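Local coordinates for protein metagenomic carboxyl esterase MGS0156 (Uncultured organism, PDB 5D8M) that is a metagenomic carboxyl esterase that probably hydrolyses carboxylic ester bonds, at residues 201-206 against 217-222. Residues are numbered along the deposited sequence; the frame is centred on the assembly and turned at random.
Sequences LLRFAE and EGTEAL
With CG set beside its backbone N (chi1 -76°) and the chain bent sharply at chi2 (-93°), Glu-206 lays its carboxylate at the start of helix 220-223. There OE2 accepts a hydrogen bond from Ala-221 N at 3.0 Å through its syn lone pair, although the bond is bent, with an N-H...O angle of 139°. The methyl CB of Ala-221 lies 3.3 Å from the same OE2, and the CB and CG of Glu-206 pack against Gly-218 O, CG at 3.3 Å. The amides of this first turn may help to stabilise the buried charge against the nearby Glu-220 carboxylate, while Arg-129 touches the same side chain. Truncating Glu-206 to an alanine removes the carboxylate and is likely to leave Ala-221 N without this acceptor and Gly-218 O with less of its packing.

Thr-219 occupies the N-cap position, but its OG1 turns to Asp-223 and its CG2 meets the other helix, 3.8 Å from Leu-202 CB and equally close to Arg-203 CG. One turn earlier than Glu-206, Leu-202 CD2 packs against Leu-222 CG at 4.0 Å. At the outer edge a water donates to both Arg-203 O and Gly-218 O, bridging the two backbones. Glu-220 OE2 reaches Gly-131 N. The arrangement is a side chain of helix 199-207 accepting a first-turn amide of the short helix 220-223, within the excursion between strands 178-184 and 244-248 of a parallel sheet consistent with an alpha/beta-hydrolase fold.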
loop_
_atom_site.group_PDB
_atom_site.type_symbol
_atom_site.label_atom_id
_atom_site.label_comp_id
_atom_site.label_asym_id
_atom_site.label_seq_id
_atom_site.Cartn_x
_atom_site.Cartn_y
_atom_site.Cartn_z
ATOM N N LEU A 201 26.118 0.395 -1.790
ATOM C CA LEU A 201 25.177 -0.525 -2.411
ATOM C C LEU A 201 23.916 0.194 -2.872
ATOM O O LEU A 201 23.446 -0.022 -3.985
ATOM C CB LEU A 201 24.816 -1.638 -1.434
ATOM C CG LEU A 201 23.942 -2.779 -1.948
ATOM C CD1 LEU A 201 24.616 -3.451 -3.133
ATOM C CD2 LEU A 201 23.709 -3.791 -0.819
ATOM N N LEU A 202 23.374 1.046 -2.010
ATOM C CA LEU A 202 22.193 1.824 -2.366
ATOM C C LEU A 202 22.489 2.789 -3.529
ATOM O O LEU A 202 21.669 2.950 -4.433
ATOM C CB LEU A 202 21.678 2.582 -1.139
ATOM C CG LEU A 202 21.324 1.680 0.059
ATOM C CD1 LEU A 202 20.868 2.480 1.292
ATOM C CD2 LEU A 202 20.274 0.634 -0.334
ATOM N N ARG A 203 23.669 3.407 -3.521
ATOM C CA ARG A 203 24.039 4.361 -4.571
ATOM C C ARG A 203 24.198 3.697 -5.935
ATOM O O ARG A 203 23.803 4.259 -6.962
ATOM C CB ARG A 203 25.334 5.090 -4.217
ATOM C CG ARG A 203 25.163 6.213 -3.216
ATOM C CD ARG A 203 26.478 6.943 -2.987
ATOM N NE ARG A 203 26.395 7.851 -1.842
ATOM C CZ ARG A 203 27.369 8.679 -1.473
ATOM N NH1 ARG A 203 27.206 9.468 -0.415
ATOM N NH2 ARG A 203 28.508 8.720 -2.161
ATOM N N PHE A 204 24.802 2.512 -5.943
ATOM C CA PHE A 204 24.950 1.754 -7.175
ATOM C C PHE A 204 23.580 1.328 -7.727
ATOM O O PHE A 204 23.332 1.392 -8.930
ATOM C CB PHE A 204 25.840 0.537 -6.933
ATOM C CG PHE A 204 25.384 -0.693 -7.653
ATOM C CD1 PHE A 204 25.601 -0.833 -9.017
ATOM C CD2 PHE A 204 24.738 -1.715 -6.967
ATOM C CE1 PHE A 204 25.174 -1.962 -9.686
ATOM C CE2 PHE A 204 24.312 -2.859 -7.631
ATOM C CZ PHE A 204 24.528 -2.979 -8.992
ATOM N N ALA A 205 22.688 0.896 -6.841
ATOM C CA ALA A 205 21.355 0.479 -7.245
ATOM C C ALA A 205 20.580 1.660 -7.828
ATOM O O ALA A 205 19.801 1.513 -8.770
ATOM C CB ALA A 205 20.602 -0.114 -6.060
ATOM N N GLU A 206 20.792 2.832 -7.243
ATOM C CA GLU A 206 20.106 4.036 -7.695
ATOM C C GLU A 206 20.517 4.430 -9.108
ATOM O O GLU A 206 19.689 4.868 -9.890
ATOM C CB GLU A 206 20.381 5.190 -6.735
ATOM C CG GLU A 206 19.593 5.105 -5.440
ATOM C CD GLU A 206 18.277 5.859 -5.505
ATOM O OE1 GLU A 206 17.876 6.265 -6.625
ATOM O OE2 GLU A 206 17.668 6.054 -4.428
ATOM N N GLU A 217 19.095 10.178 -8.077
ATOM C CA GLU A 217 20.275 10.870 -7.576
ATOM C C GLU A 217 20.579 10.419 -6.149
ATOM O O GLU A 217 19.662 10.232 -5.339
ATOM C CB GLU A 217 20.077 12.387 -7.615
ATOM C CG GLU A 217 19.894 12.948 -9.014
ATOM C CD GLU A 217 19.776 14.461 -9.029
ATOM O OE1 GLU A 217 19.670 15.069 -7.936
ATOM O OE2 GLU A 217 19.793 15.046 -10.137
ATOM N N GLY A 218 21.863 10.257 -5.848
ATOM C CA GLY A 218 22.290 9.846 -4.524
ATOM C C GLY A 218 21.549 8.611 -4.056
ATOM O O GLY A 218 21.612 7.564 -4.697
ATOM N N THR A 219 20.835 8.743 -2.941
ATOM C CA THR A 219 19.960 7.682 -2.466
ATOM C C THR A 219 18.554 8.231 -2.214
ATOM O O THR A 219 17.914 7.858 -1.234
ATOM C CB THR A 219 20.485 7.042 -1.171
ATOM O OG1 THR A 219 20.582 8.049 -0.152
ATOM C CG2 THR A 219 21.862 6.404 -1.401
ATOM N N GLU A 220 18.079 9.099 -3.107
ATOM C CA GLU A 220 16.810 9.819 -2.911
ATOM C C GLU A 220 15.604 8.915 -2.597
ATOM O O GLU A 220 14.795 9.215 -1.711
ATOM C CB GLU A 220 16.501 10.695 -4.143
ATOM C CG GLU A 220 16.375 9.961 -5.499
ATOM C CD GLU A 220 16.015 10.915 -6.668
ATOM O OE1 GLU A 220 16.899 11.223 -7.496
ATOM O OE2 GLU A 220 14.845 11.352 -6.766
ATOM N N ALA A 221 15.485 7.808 -3.310
ATOM C CA ALA A 221 14.364 6.889 -3.116
ATOM C C ALA A 221 14.381 6.247 -1.712
ATOM O O ALA A 221 13.356 6.206 -1.010
ATOM C CB ALA A 221 14.388 5.808 -4.194
ATOM N N LEU A 222 15.554 5.763 -1.306
ATOM C CA LEU A 222 15.701 5.151 0.019
ATOM C C LEU A 222 15.637 6.174 1.143
ATOM O O LEU A 222 15.127 5.871 2.217
ATOM C CB LEU A 222 17.018 4.364 0.132
ATOM C CG LEU A 222 16.992 2.951 -0.459
ATOM C CD1 LEU A 222 15.724 2.199 -0.070
ATOM C CD2 LEU A 222 17.113 3.038 -1.973
HETATM O O HOH W 1 23.562 7.043 -6.702
#